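Local atomic coordinates of extracellular ligand-binding receptor (Rhodopseudomonas palustris, PDB entry 3SG0), a protein that binds benzoylformate and probably related aromatic acids, most likely as the solute-binding component of an ABC-type transport system. Residues 95-100 / 117-122; 139-144 / 352-357; 144-149 / 268-273; 315-320 / 348-353. All coordinates share one frame; numbering follows the deposited sequence. Where two conformers were deposited one is given.

Contact 1 of 4, residues 95-100 / 117-122. With 173 (benzoyl-formic acid), chain B.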
loop_
_atom_site.group_PDB
_atom_site.type_symbol
_atom_site.label_atom_id
_atom_site.label_comp_id
_atom_site.label_asym_id
_atom_site.label_seq_id
_atom_site.Cartn_x
_atom_site.Cartn_y
_atom_site.Cartn_z
ATOM N N GLY A 95 8.692 0.953 6.557
ATOM C CA GLY A 95 7.966 -0.300 6.708
ATOM C C GLY A 95 6.715 -0.161 7.555
ATOM O O GLY A 95 6.342 0.945 7.968
ATOM N N SER A 96 6.004 -1.262 7.786
ATOM C CA SER A 96 6.196 -2.516 7.083
ATOM C C SER A 96 5.316 -2.506 5.827
ATOM O O SER A 96 4.926 -1.442 5.328
ATOM C CB SER A 96 5.843 -3.668 8.028
ATOM O OG SER A 96 5.997 -4.938 7.410
ATOM N N SER A 97 5.016 -3.700 5.323
ATOM C CA SER A 97 4.232 -3.881 4.108
ATOM C C SER A 97 2.735 -3.920 4.358
ATOM O O SER A 97 1.950 -3.668 3.442
ATOM C CB SER A 97 4.603 -5.211 3.460
ATOM O OG SER A 97 6.001 -5.365 3.291
ATOM N N LEU A 98 2.355 -4.303 5.575
ATOM C CA LEU A 98 0.961 -4.570 5.923
ATOM C C LEU A 98 0.537 -3.685 7.075
ATOM O O LEU A 98 1.366 -3.284 7.895
ATOM C CB LEU A 98 0.760 -6.026 6.351
ATOM C CG LEU A 98 1.444 -7.116 5.536
ATOM C CD1 LEU A 98 1.088 -8.500 6.090
ATOM C CD2 LEU A 98 1.087 -7.009 4.069
ATOM N N THR A 99 -0.757 -3.418 7.157
ATOM C CA THR A 99 -1.293 -2.554 8.190
ATOM C C THR A 99 -1.106 -3.095 9.616
ATOM O O THR A 99 -0.589 -2.379 10.471
ATOM C CB THR A 99 -2.763 -2.197 7.896
ATOM O OG1 THR A 99 -2.822 -1.373 6.727
ATOM C CG2 THR A 99 -3.376 -1.448 9.055
ATOM N N PRO A 100 -1.509 -4.347 9.898
ATOM C CA PRO A 100 -1.331 -4.841 11.270
ATOM C C PRO A 100 0.137 -4.843 11.700
ATOM O O PRO A 100 0.455 -4.648 12.875
ATOM C CB PRO A 100 -1.879 -6.280 11.204
ATOM C CG PRO A 100 -1.899 -6.641 9.742
ATOM C CD PRO A 100 -2.157 -5.347 9.028
HETATM N N MSE A 117 8.486 5.860 7.146
HETATM C CA MSE A 117 7.762 5.818 5.880
HETATM C C MSE A 117 7.051 4.471 5.834
HETATM O O MSE A 117 7.683 3.447 5.549
HETATM C CB MSE A 117 8.717 5.936 4.691
HETATM C CG MSE A 117 9.811 6.976 4.849
HETATM SE SE MSE A 117 9.215 8.789 5.096
HETATM C CE MSE A 117 8.385 9.037 3.337
ATOM N N THR A 118 5.763 4.424 6.157
ATOM C CA THR A 118 5.080 3.143 6.111
ATOM C C THR A 118 4.724 2.782 4.678
ATOM O O THR A 118 4.455 3.668 3.864
ATOM C CB THR A 118 3.840 3.111 7.022
ATOM O OG1 THR A 118 3.302 1.787 7.020
ATOM C CG2 THR A 118 2.751 4.074 6.567
HETATM N N MSE A 119 4.734 1.488 4.363
HETATM C CA MSE A 119 4.397 1.021 3.018
HETATM C C MSE A 119 3.002 0.398 2.939
HETATM O O MSE A 119 2.611 -0.127 1.891
HETATM C CB MSE A 119 5.469 0.061 2.487
HETATM C CG MSE A 119 6.836 0.719 2.365
HETATM SE SE MSE A 119 8.194 -0.436 1.624
HETATM C CE MSE A 119 8.441 -1.632 3.147
ATOM N N ALA A 120 2.250 0.476 4.032
ATOM C CA ALA A 120 0.930 -0.129 4.117
ATOM C C ALA A 120 -0.169 0.892 3.809
ATOM O O ALA A 120 0.120 2.066 3.551
ATOM C CB ALA A 120 0.752 -0.764 5.483
ATOM N N ALA A 121 -1.423 0.445 3.836
ATOM C CA ALA A 121 -2.506 1.191 3.185
ATOM C C ALA A 121 -3.549 1.847 4.084
ATOM O O ALA A 121 -4.174 2.826 3.669
ATOM C CB ALA A 121 -3.225 0.286 2.181
ATOM N N ALA A 122 -3.817 1.298 5.265
ATOM C CA ALA A 122 -4.971 1.775 6.042
ATOM C C ALA A 122 -4.827 3.219 6.516
ATOM O O ALA A 122 -3.763 3.636 6.957
ATOM C CB ALA A 122 -5.229 0.870 7.222
HETATM O O1B 173 B . -2.100 -2.393 4.350
HETATM C C1 173 B . -2.190 -3.583 4.209
HETATM O O1A 173 B . -2.391 -4.463 5.266
HETATM C C2 173 B . -2.326 -4.178 2.833
HETATM O O2 173 B . -2.680 -5.311 2.695
HETATM C C1G 173 B . -1.940 -3.313 1.674
HETATM C C2D 173 B . -0.646 -2.508 1.747
HETATM C C2E 173 B . -0.252 -1.608 0.595
HETATM C C3 173 B . -1.172 -1.510 -0.621
HETATM C C1E 173 B . -2.474 -2.331 -0.664
HETATM C C1D 173 B . -2.869 -3.245 0.477
HETATM O O HOH W 1 3.101 -2.724 0.989
#
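Gly95 N donates to Met117 O (2.9 Å) where parallel strands 92-94 and 116-118 lie side by side. At its backbone angles a side chain would jam against the preceding carbonyl, which calls for glycine. A cis peptide then leads into Ser96, whose O accepts the N-H of Met119 at 3.1 Å, nearly in line with the C=O, while its OG is held by Asp70. The selenomethionine Met119, bent at its last torsion, brings CE to 3.8 Å from Gly95 CA. Ser97 has no direct bond to the other loop, but one water donates to both Ser97 O and Met119 O and ties the two backbones together. Leu98, the N-cap residue of helix 99-111, lays its carbonyl carbon on the methyl of Ala120. With OG1 set beside its own backbone N (chi1 -67°), Thr99 can use both groups on the ligand: N reaches benzoylformate O1A at 2.7 Å, almost straight at 176°, and OG1 donates to O1B, also at 2.7 Å. Thr99 OG1 in turn accepts the N-H of Ala122 (3.2 Å). Benzoylformate O1B takes a second bond, from Ala121 N at 3.0 Å. A valine in place of Thr99 would probably cost O1B one of its donors and leave Ala122 N without its acceptor. Completed by Arg198, this is a carboxylate-binding site at a helix N-terminus, built from the loops of a beta-alpha-beta unit.

Contact 2 of 4, residues 139-144 / 352-357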
loop_
_atom_site.group_PDB
_atom_site.type_symbol
_atom_site.label_atom_id
_atom_site.label_comp_id
_atom_site.label_asym_id
_atom_site.label_seq_id
_atom_site.Cartn_x
_atom_site.Cartn_y
_atom_site.Cartn_z
ATOM N N VAL A 139 3.060 6.752 1.495
ATOM C CA VAL A 139 2.873 6.950 0.059
ATOM C C VAL A 139 1.688 6.216 -0.556
ATOM O O VAL A 139 1.206 6.644 -1.607
ATOM C CB VAL A 139 4.144 6.632 -0.758
ATOM C CG1 VAL A 139 5.269 7.581 -0.377
ATOM C CG2 VAL A 139 4.545 5.161 -0.642
ATOM N N VAL A 140 1.205 5.125 0.036
ATOM C CA VAL A 140 0.040 4.447 -0.541
ATOM C C VAL A 140 -1.185 5.279 -0.191
ATOM O O VAL A 140 -1.339 5.670 0.957
ATOM C CB VAL A 140 -0.116 3.025 0.024
ATOM C CG1 VAL A 140 -1.406 2.393 -0.483
ATOM C CG2 VAL A 140 1.080 2.169 -0.356
ATOM N N PRO A 141 -2.064 5.578 -1.166
ATOM C CA PRO A 141 -3.244 6.368 -0.790
ATOM C C PRO A 141 -4.088 5.706 0.291
ATOM O O PRO A 141 -4.296 4.494 0.287
ATOM C CB PRO A 141 -4.019 6.472 -2.108
ATOM C CG PRO A 141 -2.945 6.392 -3.160
ATOM C CD PRO A 141 -2.013 5.338 -2.620
ATOM N N ASN A 142 -4.572 6.523 1.221
ATOM C CA ASN A 142 -5.434 6.029 2.284
ATOM C C ASN A 142 -6.619 5.248 1.726
ATOM O O ASN A 142 -7.289 5.681 0.777
ATOM C CB ASN A 142 -5.950 7.191 3.127
ATOM C CG ASN A 142 -4.892 7.784 4.042
ATOM O OD1 ASN A 142 -3.822 7.215 4.250
ATOM N ND2 ASN A 142 -5.208 8.943 4.606
ATOM N N ASP A 143 -6.905 4.109 2.352
ATOM C CA ASP A 143 -7.960 3.226 1.880
ATOM C C ASP A 143 -9.328 3.875 1.858
ATOM O O ASP A 143 -10.170 3.469 1.062
ATOM C CB ASP A 143 -8.019 1.944 2.712
ATOM C CG ASP A 143 -6.888 0.999 2.394
ATOM O OD1 ASP A 143 -6.579 0.843 1.186
ATOM O OD2 ASP A 143 -6.311 0.431 3.342
ATOM N N ASP A 144 -9.584 4.863 2.712
ATOM C CA ASP A 144 -10.895 5.498 2.676
ATOM C C ASP A 144 -11.158 6.207 1.346
ATOM O O ASP A 144 -12.295 6.221 0.862
ATOM C CB ASP A 144 -11.173 6.392 3.905
ATOM C CG ASP A 144 -10.158 7.504 4.105
ATOM O OD1 ASP A 144 -9.033 7.436 3.589
ATOM O OD2 ASP A 144 -10.494 8.471 4.830
ATOM N N LEU A 352 3.914 11.026 -7.814
ATOM C CA LEU A 352 4.486 9.740 -7.431
ATOM C C LEU A 352 3.771 8.654 -8.220
ATOM O O LEU A 352 2.723 8.896 -8.811
ATOM C CB LEU A 352 4.272 9.502 -5.930
ATOM C CG LEU A 352 5.012 10.445 -4.976
ATOM C CD1 LEU A 352 4.612 10.174 -3.545
ATOM C CD2 LEU A 352 6.530 10.320 -5.144
ATOM N N ASN A 353 4.313 7.444 -8.211
ATOM C CA ASN A 353 3.601 6.317 -8.800
ATOM C C ASN A 353 2.265 6.060 -8.125
ATOM O O ASN A 353 1.328 5.538 -8.733
ATOM C CB ASN A 353 4.473 5.080 -8.751
ATOM C CG ASN A 353 5.596 5.160 -9.738
ATOM O OD1 ASN A 353 5.404 4.855 -10.916
ATOM N ND2 ASN A 353 6.764 5.615 -9.295
ATOM N N ASN A 354 2.182 6.453 -6.856
ATOM C CA ASN A 354 0.979 6.293 -6.063
ATOM C C ASN A 354 -0.056 7.394 -6.271
ATOM O O ASN A 354 -1.181 7.262 -5.788
ATOM C CB ASN A 354 1.353 6.184 -4.577
ATOM C CG ASN A 354 1.653 4.761 -4.161
ATOM O OD1 ASN A 354 0.734 3.978 -3.930
ATOM N ND2 ASN A 354 2.930 4.415 -4.047
ATOM N N GLY A 355 0.307 8.470 -6.962
ATOM C CA GLY A 355 -0.622 9.567 -7.188
ATOM C C GLY A 355 0.042 10.916 -7.032
ATOM O O GLY A 355 1.258 11.009 -6.852
ATOM N N LEU A 356 -0.769 11.966 -7.122
ATOM C CA LEU A 356 -0.285 13.330 -6.944
ATOM C C LEU A 356 -0.320 13.690 -5.469
ATOM O O LEU A 356 -1.394 13.786 -4.862
ATOM C CB LEU A 356 -1.118 14.322 -7.756
ATOM C CG LEU A 356 -0.662 15.781 -7.655
ATOM C CD1 LEU A 356 0.726 15.963 -8.249
ATOM C CD2 LEU A 356 -1.657 16.700 -8.347
ATOM N N SER A 357 0.865 13.889 -4.905
ATOM C CA SER A 357 1.036 14.013 -3.470
ATOM C C SER A 357 1.278 15.449 -3.018
ATOM O O SER A 357 2.169 16.133 -3.529
ATOM C CB SER A 357 2.221 13.142 -3.078
ATOM O OG SER A 357 2.553 13.308 -1.710
#
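Asn354, at the turn of the beta hairpin formed by strands 350-352 and 355-357, pushes its side chain against Val139, Val140 and Pro141 of the linker that runs from strand 136-138 to helix 143-156. Its CB presses on Val139 O at 3.0 Å, the amide carbon follows close behind, and the side chains of Asn354 and Val139 cross at about a right angle. OD1 points to the next residue, 3.5 Å from Val140 CA, while ND2 turns to the CG2 branch of Val139. Beside it, Val139 CG1 meets Leu352 CD1 at 4.1 Å. A hydrogen bond from Asn354 ND2 to Asp313 OD2 on helix 306-328 fixes which way the amide is turned. An alanine in place of Asn354 would probably open a gap against Val140 and Pro141 and cost Asp313 OD2 this bond. The hairpin itself is closed by Leu352 N to Gly355 O (2.8 Å) and the reciprocal pair, around a type I turn. Further out, Val140 faces away from the hairpin and touches the bound benzoylformate, and its O is gripped by Lys138 and Asn365. Pro141 packs on the turn, its CG 3.3 Å from Asn354 O and its CD equally far from Asn354 OD1.

Contact 3 of 4, residues 144-149 / 268-273; sequences DIMAEA and AGEAFS
Met146, a selenomethionine in the first turns of helix 143-156, lies against Ala268 where strand 266-269 of a three-stranded antiparallel sheet gives way to the segment leading to helix 271-274. The packing of this helix on a strand end is largely apolar. Met146 SE rests 3.8 Å from Ala268 CB, and one helical turn later Ala149 CB comes to the same methyl at 4.2 Å, so the small Ala268 sits against both residues. Chain and methyl also meet: Ala268 CB touches Met146 O at 3.4 Å, which brings the strand close to the helix backbone. A second group of contacts sets the selenoether end of Met146 among oxygens. Bent at chi2 (-63°) and then extended at chi3, the side chain runs along the backbone of Ala268, with SE 3.6 Å from its O. Polar partners lie outside the pair. Glu270 OE2 is hydrogen-bonded to His247 ND1, Gly269 is paired through its backbone with Phe373 of the neighbouring strand, and Pro141 touches both Met146 and Glu270. Within the second segment, Ser273 N bonds to Glu270 O. The side chains of Met146 and Glu270 cross at about a right angle, and the methyl CE of Met146 ends 3.5 Å from Glu270 OE2 and equally far from Gly269 O.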
loop_
_atom_site.group_PDB
_atom_site.type_symbol
_atom_site.label_atom_id
_atom_site.label_comp_id
_atom_site.label_asym_id
_atom_site.label_seq_id
_atom_site.Cartn_x
_atom_site.Cartn_y
_atom_site.Cartn_z
ATOM N N ASP A 144 -9.584 4.863 2.712
ATOM C CA ASP A 144 -10.895 5.498 2.676
ATOM C C ASP A 144 -11.158 6.207 1.346
ATOM O O ASP A 144 -12.295 6.221 0.862
ATOM C CB ASP A 144 -11.173 6.392 3.905
ATOM C CG ASP A 144 -10.158 7.504 4.105
ATOM O OD1 ASP A 144 -9.033 7.436 3.589
ATOM O OD2 ASP A 144 -10.494 8.471 4.830
ATOM N N ILE A 145 -10.112 6.769 0.742
ATOM C CA ILE A 145 -10.230 7.389 -0.573
ATOM C C ILE A 145 -10.643 6.348 -1.606
ATOM O O ILE A 145 -11.540 6.567 -2.423
ATOM C CB ILE A 145 -8.890 8.023 -1.004
ATOM C CG1 ILE A 145 -8.486 9.142 -0.040
ATOM C CG2 ILE A 145 -8.965 8.538 -2.436
ATOM C CD1 ILE A 145 -7.047 9.606 -0.212
HETATM N N MSE A 146 -9.979 5.201 -1.565
HETATM C CA MSE A 146 -10.266 4.133 -2.506
HETATM C C MSE A 146 -11.647 3.533 -2.273
HETATM O O MSE A 146 -12.372 3.238 -3.227
HETATM C CB MSE A 146 -9.189 3.050 -2.426
HETATM C CG MSE A 146 -7.794 3.566 -2.777
HETATM SE SE MSE A 146 -7.679 4.196 -4.632
HETATM C CE MSE A 146 -6.009 5.162 -4.593
ATOM N N ALA A 147 -12.014 3.351 -1.006
ATOM C CA ALA A 147 -13.316 2.789 -0.661
ATOM C C ALA A 147 -14.443 3.704 -1.137
ATOM O O ALA A 147 -15.469 3.235 -1.634
ATOM C CB ALA A 147 -13.409 2.556 0.831
ATOM N N GLU A 148 -14.265 5.012 -0.996
ATOM C CA GLU A 148 -15.274 5.945 -1.481
ATOM C C GLU A 148 -15.413 5.845 -2.996
ATOM O O GLU A 148 -16.530 5.828 -3.521
ATOM C CB GLU A 148 -14.943 7.380 -1.066
ATOM C CG GLU A 148 -15.052 7.643 0.429
ATOM C CD GLU A 148 -16.484 7.637 0.942
ATOM O OE1 GLU A 148 -17.419 7.539 0.120
ATOM O OE2 GLU A 148 -16.674 7.735 2.172
ATOM N N ALA A 149 -14.290 5.760 -3.698
ATOM C CA ALA A 149 -14.318 5.697 -5.157
ATOM C C ALA A 149 -14.956 4.407 -5.682
ATOM O O ALA A 149 -15.759 4.428 -6.617
ATOM C CB ALA A 149 -12.915 5.870 -5.722
ATOM N N ALA A 268 -10.473 0.088 -6.993
ATOM C CA ALA A 268 -9.911 1.427 -7.028
ATOM C C ALA A 268 -8.447 1.338 -6.618
ATOM O O ALA A 268 -8.117 0.770 -5.570
ATOM C CB ALA A 268 -10.679 2.346 -6.091
ATOM N N GLY A 269 -7.563 1.888 -7.440
ATOM C CA GLY A 269 -6.144 1.815 -7.179
ATOM C C GLY A 269 -5.364 2.996 -7.715
ATOM O O GLY A 269 -5.893 4.093 -7.940
ATOM N N GLU A 270 -4.075 2.747 -7.902
ATOM C CA GLU A 270 -3.085 3.786 -8.145
ATOM C C GLU A 270 -2.789 4.016 -9.618
ATOM O O GLU A 270 -2.955 3.123 -10.449
ATOM C CB GLU A 270 -1.769 3.430 -7.442
ATOM C CG GLU A 270 -1.800 3.539 -5.929
ATOM C CD GLU A 270 -2.576 2.422 -5.254
ATOM O OE1 GLU A 270 -2.267 1.229 -5.472
ATOM O OE2 GLU A 270 -3.487 2.768 -4.475
ATOM N N ALA A 271 -2.269 5.204 -9.912
ATOM C CA ALA A 271 -1.866 5.564 -11.267
ATOM C C ALA A 271 -0.979 4.503 -11.889
ATOM O O ALA A 271 -1.135 4.175 -13.063
ATOM C CB ALA A 271 -1.155 6.902 -11.265
ATOM N N PHE A 272 -0.051 3.957 -11.108
ATOM C CA PHE A 272 0.869 2.927 -11.598
ATOM C C PHE A 272 0.122 1.828 -12.343
ATOM O O PHE A 272 0.577 1.348 -13.387
ATOM C CB PHE A 272 1.625 2.349 -10.396
ATOM C CG PHE A 272 2.590 1.224 -10.712
ATOM C CD1 PHE A 272 3.960 1.463 -10.762
ATOM C CD2 PHE A 272 2.141 -0.076 -10.873
ATOM C CE1 PHE A 272 4.858 0.427 -10.992
ATOM C CE2 PHE A 272 3.040 -1.113 -11.112
ATOM C CZ PHE A 272 4.399 -0.854 -11.173
ATOM N N SER A 273 -1.013 1.403 -11.799
ATOM C CA SER A 273 -1.745 0.275 -12.373
ATOM C C SER A 273 -2.434 0.605 -13.688
ATOM O O SER A 273 -2.696 -0.287 -14.496
ATOM C CB SER A 273 -2.785 -0.236 -11.381
ATOM O OG SER A 273 -2.171 -0.665 -10.176
#

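Contact 4 of 4, residues 315-320 / 348-353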
loop_
_atom_site.group_PDB
_atom_site.type_symbol
_atom_site.label_atom_id
_atom_site.label_comp_id
_atom_site.label_asym_id
_atom_site.label_seq_id
_atom_site.Cartn_x
_atom_site.Cartn_y
_atom_site.Cartn_z
HETATM N N MSE A 315 11.250 6.412 -0.916
HETATM C CA MSE A 315 12.597 6.943 -1.087
HETATM C C MSE A 315 12.641 8.196 -1.943
HETATM O O MSE A 315 13.546 9.008 -1.773
HETATM C CB MSE A 315 13.555 5.871 -1.607
HETATM C CG MSE A 315 14.047 4.959 -0.491
HETATM SE SE MSE A 315 14.945 5.891 1.013
HETATM C CE MSE A 315 16.301 6.877 0.043
ATOM N N THR A 316 11.685 8.387 -2.849
ATOM C CA THR A 316 11.622 9.656 -3.577
ATOM C C THR A 316 11.435 10.805 -2.587
ATOM O O THR A 316 12.132 11.825 -2.650
ATOM C CB THR A 316 10.492 9.655 -4.609
ATOM O OG1 THR A 316 10.764 8.639 -5.583
ATOM C CG2 THR A 316 10.373 11.015 -5.294
ATOM N N LEU A 317 10.504 10.638 -1.654
ATOM C CA LEU A 317 10.282 11.666 -0.646
ATOM C C LEU A 317 11.515 11.883 0.223
ATOM O O LEU A 317 11.889 13.022 0.514
ATOM C CB LEU A 317 9.091 11.310 0.243
ATOM C CG LEU A 317 7.720 11.387 -0.425
ATOM C CD1 LEU A 317 6.662 10.800 0.485
ATOM C CD2 LEU A 317 7.366 12.819 -0.780
ATOM N N VAL A 318 12.137 10.802 0.666
ATOM C CA VAL A 318 13.310 10.920 1.520
ATOM C C VAL A 318 14.456 11.595 0.768
ATOM O O VAL A 318 15.102 12.516 1.284
ATOM C CB VAL A 318 13.738 9.544 2.050
ATOM C CG1 VAL A 318 15.057 9.629 2.779
ATOM C CG2 VAL A 318 12.665 8.988 2.973
ATOM N N GLU A 319 14.710 11.136 -0.449
ATOM C CA GLU A 319 15.764 11.704 -1.273
ATOM C C GLU A 319 15.545 13.193 -1.499
ATOM O O GLU A 319 16.503 13.974 -1.486
ATOM C CB GLU A 319 15.844 10.960 -2.611
ATOM C CG GLU A 319 16.922 11.449 -3.557
ATOM C CD GLU A 319 17.030 10.582 -4.799
ATOM O OE1 GLU A 319 15.983 10.095 -5.278
ATOM O OE2 GLU A 319 18.159 10.381 -5.296
ATOM N N ASN A 320 14.297 13.596 -1.712
ATOM C CA ASN A 320 13.987 14.998 -1.942
ATOM C C ASN A 320 14.230 15.843 -0.712
ATOM O O ASN A 320 14.522 17.031 -0.843
ATOM C CB ASN A 320 12.547 15.174 -2.418
ATOM C CG ASN A 320 12.351 14.729 -3.854
ATOM O OD1 ASN A 320 13.316 14.464 -4.577
ATOM N ND2 ASN A 320 11.102 14.649 -4.279
ATOM N N LYS A 348 5.232 19.249 -1.977
ATOM C CA LYS A 348 4.049 19.717 -2.698
ATOM C C LYS A 348 4.086 19.347 -4.174
ATOM O O LYS A 348 5.159 19.247 -4.772
ATOM C CB LYS A 348 3.918 21.248 -2.604
ATOM C CG LYS A 348 3.905 21.830 -1.200
ATOM C CD LYS A 348 2.648 21.457 -0.432
ATOM C CE LYS A 348 2.577 22.218 0.888
ATOM N NZ LYS A 348 1.332 21.907 1.645
ATOM N N ASP A 349 2.901 19.146 -4.742
ATOM C CA ASP A 349 2.728 18.972 -6.181
ATOM C C ASP A 349 3.682 17.935 -6.764
ATOM O O ASP A 349 4.291 18.149 -7.816
ATOM C CB ASP A 349 2.905 20.316 -6.896
ATOM C CG ASP A 349 2.373 20.296 -8.312
ATOM O OD1 ASP A 349 1.380 19.583 -8.562
ATOM O OD2 ASP A 349 2.947 20.994 -9.174
ATOM N N LEU A 350 3.793 16.798 -6.089
ATOM C CA LEU A 350 4.737 15.769 -6.506
ATOM C C LEU A 350 4.026 14.576 -7.115
ATOM O O LEU A 350 3.255 13.895 -6.435
ATOM C CB LEU A 350 5.568 15.321 -5.304
ATOM C CG LEU A 350 6.616 14.241 -5.576
ATOM C CD1 LEU A 350 7.671 14.714 -6.569
ATOM C CD2 LEU A 350 7.256 13.788 -4.271
ATOM N N ALA A 351 4.285 14.304 -8.388
ATOM C CA ALA A 351 3.742 13.113 -9.019
ATOM C C ALA A 351 4.550 11.902 -8.582
ATOM O O ALA A 351 5.730 11.781 -8.914
ATOM C CB ALA A 351 3.765 13.251 -10.537
ATOM N N LEU A 352 3.914 11.026 -7.814
ATOM C CA LEU A 352 4.486 9.740 -7.431
ATOM C C LEU A 352 3.771 8.654 -8.220
ATOM O O LEU A 352 2.723 8.896 -8.811
ATOM C CB LEU A 352 4.272 9.502 -5.930
ATOM C CG LEU A 352 5.012 10.445 -4.976
ATOM C CD1 LEU A 352 4.612 10.174 -3.545
ATOM C CD2 LEU A 352 6.530 10.320 -5.144
ATOM N N ASN A 353 4.313 7.444 -8.211
ATOM C CA ASN A 353 3.601 6.317 -8.800
ATOM C C ASN A 353 2.265 6.060 -8.125
ATOM O O ASN A 353 1.328 5.538 -8.733
ATOM C CB ASN A 353 4.473 5.080 -8.751
ATOM C CG ASN A 353 5.596 5.160 -9.738
ATOM O OD1 ASN A 353 5.404 4.855 -10.916
ATOM N ND2 ASN A 353 6.764 5.615 -9.295
#
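Thr316, Leu317 and Asn320 form the face of helix 306-328 that packs on Leu350 and Leu352 of the beta hairpin, next to a binding site for 3-hydroxypyruvate. Thr316 and Glu319 belong to that site together with Arg290, although the ligand is not bound to this chain. Helix segment 315-320 and strand 350-352 run roughly antiparallel, at 145°, with their axes 10.6 Å apart at closest approach. Leu350 and Leu352, alternate residues of the strand, both point at the helix. Leu350 has the largest share of any one residue, mainly through CD2. Its CG lies anti to the backbone N (chi1 -180°), which carries CD2 out to Leu317 CD2 at 3.6 Å. Asn320, one turn beyond Thr316, comes from the opposite direction and sets ND2 3.9 Å from Leu350 CD2, at the solvent-exposed side of the contact. Thr316 CG2 touches both leucines, 3.9 Å from Leu352 CD2 and 4.3 Å from Leu350 CD2. The hydroxyl of Thr316 is occupied by Trp312 O, a bond back along its own helix, while the methyl, anti to the backbone N, faces the hairpin. Leu317 also touches Val139, Ser347 and Met359, and Leu352 meets Tyr367. On the strand side, Asp349 and Leu350 both face Ser357 in a G1 beta bulge, with Asp349 in a left-handed conformation (phi 50°). The arrangement is that of a helix packed across one face of a beta hairpin, in the periplasmic binding protein fold, beside the 3-hydroxypyruvate site.

How the contacts relate
Contacts 1 and 2 sit at the benzoylformate pocket: contact 1 supplies the carboxylate-binding loops, and Val140 of contact 2 touches both the ligand and the 117-122 loop, with Val140 CG2 3.6 Å from Met119 O. Contacts 2 and 3 share Asp144 and helix 143-156, their centres about 8 Å apart, and meet where Pro141 CB lies 3.4 Å from Met146 CE. Contact 4 shares Leu352 and Asn353 with contact 2, so one hairpin meets both the linker and helix 306-328, Leu352 touching each. That helix also reaches contact 1, Leu317 CD1 lying 3.8 Å from Met117 CE. Contact 3 joins contact 4 through a probable hydrogen bond from Phe272 N to Asn353 O.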